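Local coordinates for protein transcription initiation factor IIB (Methanocaldococcus vulcanius, PDB 5O9I) that carries a mini-intein of the HINT fold, which probably excises itself by protein splicing and joins the flanking parts of the host transcription factor, at residues I14-G18 with E19-V23. Numbering follows the deposited sequence.
Sequences IKEKG and EIKVV
The turn end of the beta hairpin of strands 11-16 and 19-24 in this HINT-fold intein, closed by a two-residue loop, brings Ile-14, Lys-15 and Glu-16 against Lys-21, Ile-20 and Glu-19 in turn. Ile-14 and Lys-21 form a hydrogen-bonded antiparallel pair: Ile-14 N donates to Lys-21 O at 2.9 Å, and Lys-21 N returns a bond to Ile-14 O at 3.0 Å. The second such pair, Glu-16 with Glu-19, closes the type I' turn around Lys-17 and Gly-18. Its bonds are less regular, for Glu-19 N sits above the carbonyl plane of Glu-16 O, 65° out of it. Gly-18, at phi 100°, has a backbone shape that would press a CB against the preceding carbonyl O, which accounts for a glycine at the third position of the turn.

On the face shared by Ile-14, Glu-16, Glu-19 and Lys-21, the lysine chain bends at chi3 and chi4 and heads diagonally toward the turn. With CG set between backbone N and carbonyl carbon (chi1 53°), Lys-21 lays that carbon 3.7 Å from Ile-14 CG1. Further out, Lys-21 CE passes 3.3 Å from Glu-16 OE1. Lys-21 NZ forms a salt bridge with Glu-19 OE2 at 3.5 Å; it lies 4.2 Å from Glu-16 OE1, too far for a second one, though its charge probably still moderates repulsion between the carboxylates. Ile-14 and Val-23 both touch Leu-28, tying the hairpin to helix 25-34. The other face holds the non-hydrogen-bonded pair Lys-15 and Ile-20, where the bent lysine chain crosses the isoleucine obliquely, its CD 3.5 Å from Ile-20 CG1.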
loop_
_atom_site.group_PDB
_atom_site.type_symbol
_atom_site.label_atom_id
_atom_site.label_comp_id
_atom_site.label_asym_id
_atom_site.label_seq_id
_atom_site.Cartn_x
_atom_site.Cartn_y
_atom_site.Cartn_z
ATOM N N ILE A 14 4.115 4.472 10.144
ATOM C CA ILE A 14 3.663 3.484 11.102
ATOM C C ILE A 14 3.680 4.056 12.486
ATOM O O ILE A 14 4.334 5.074 12.729
ATOM C CB ILE A 14 4.523 2.246 11.037
ATOM C CG1 ILE A 14 5.905 2.534 11.611
ATOM C CG2 ILE A 14 4.606 1.707 9.595
ATOM C CD1 ILE A 14 6.858 1.334 11.582
ATOM N N LYS A 15 2.958 3.411 13.380
ATOM C CA LYS A 15 3.176 3.576 14.809
ATOM C C LYS A 15 3.700 2.265 15.485
ATOM O O LYS A 15 3.021 1.232 15.493
ATOM C CB LYS A 15 1.878 3.973 15.407
ATOM C CG LYS A 15 1.997 4.615 16.752
ATOM C CD LYS A 15 1.030 5.804 16.841
ATOM C CE LYS A 15 -0.422 5.398 16.813
ATOM N NZ LYS A 15 -0.794 4.794 18.130
ATOM N N GLU A 16 4.920 2.323 16.022
ATOM C CA GLU A 16 5.587 1.176 16.661
ATOM C C GLU A 16 5.745 1.383 18.155
ATOM O O GLU A 16 6.453 2.274 18.578
ATOM C CB GLU A 16 6.947 0.942 16.029
ATOM C CG GLU A 16 7.493 -0.432 16.342
ATOM C CD GLU A 16 8.914 -0.639 15.899
ATOM O OE1 GLU A 16 9.281 0.013 14.897
ATOM O OE2 GLU A 16 9.635 -1.457 16.546
ATOM N N LYS A 17 5.088 0.532 18.945
ATOM C CA LYS A 17 5.004 0.673 20.420
ATOM C C LYS A 17 4.600 2.084 20.844
ATOM O O LYS A 17 4.985 2.561 21.917
ATOM C CB LYS A 17 6.300 0.216 21.152
ATOM C CG LYS A 17 7.119 -0.845 20.419
ATOM C CD LYS A 17 8.186 -1.530 21.283
ATOM C CE LYS A 17 8.672 -2.826 20.648
ATOM N NZ LYS A 17 9.244 -3.794 21.645
ATOM N N GLY A 18 3.799 2.730 20.002
ATOM C CA GLY A 18 3.250 4.049 20.293
ATOM C C GLY A 18 3.936 5.244 19.665
ATOM O O GLY A 18 3.496 6.348 19.867
ATOM N N GLU A 19 5.018 5.045 18.916
ATOM C CA GLU A 19 5.732 6.186 18.323
ATOM C C GLU A 19 5.625 6.161 16.807
ATOM O O GLU A 19 5.763 5.127 16.143
ATOM C CB GLU A 19 7.212 6.257 18.757
ATOM C CG GLU A 19 7.964 4.953 18.703
ATOM C CD GLU A 19 9.475 5.091 18.912
ATOM O OE1 GLU A 19 9.998 6.253 18.895
ATOM O OE2 GLU A 19 10.124 4.016 19.131
ATOM N N ILE A 20 5.473 7.335 16.245
ATOM C CA ILE A 20 5.265 7.432 14.844
ATOM C C ILE A 20 6.583 7.563 14.143
ATOM O O ILE A 20 7.493 8.259 14.614
ATOM C CB ILE A 20 4.315 8.599 14.541
ATOM C CG1 ILE A 20 2.949 8.154 15.015
ATOM C CG2 ILE A 20 4.183 8.826 13.049
ATOM C CD1 ILE A 20 1.998 9.251 15.313
ATOM N N LYS A 21 6.671 6.905 13.005
ATOM C CA LYS A 21 7.781 7.141 12.136
ATOM C C LYS A 21 7.491 6.801 10.729
ATOM O O LYS A 21 6.530 6.105 10.428
ATOM C CB LYS A 21 8.935 6.304 12.595
ATOM C CG LYS A 21 8.605 4.831 12.761
ATOM C CD LYS A 21 9.778 4.026 13.244
ATOM C CE LYS A 21 9.440 3.256 14.527
ATOM N NZ LYS A 21 9.383 4.154 15.717
ATOM N N VAL A 22 8.365 7.291 9.864
ATOM C CA VAL A 22 8.345 7.002 8.453
ATOM C C VAL A 22 9.519 6.103 8.131
ATOM O O VAL A 22 10.638 6.455 8.391
ATOM C CB VAL A 22 8.408 8.309 7.651
ATOM C CG1 VAL A 22 8.243 8.047 6.150
ATOM C CG2 VAL A 22 7.334 9.275 8.166
ATOM N N VAL A 23 9.233 4.957 7.536
ATOM C CA VAL A 23 10.205 3.908 7.277
ATOM C C VAL A 23 10.075 3.517 5.840
ATOM O O VAL A 23 9.054 3.759 5.240
ATOM C CB VAL A 23 9.882 2.684 8.123
ATOM C CG1 VAL A 23 9.726 3.042 9.605
ATOM C CG2 VAL A 23 8.563 2.085 7.692
#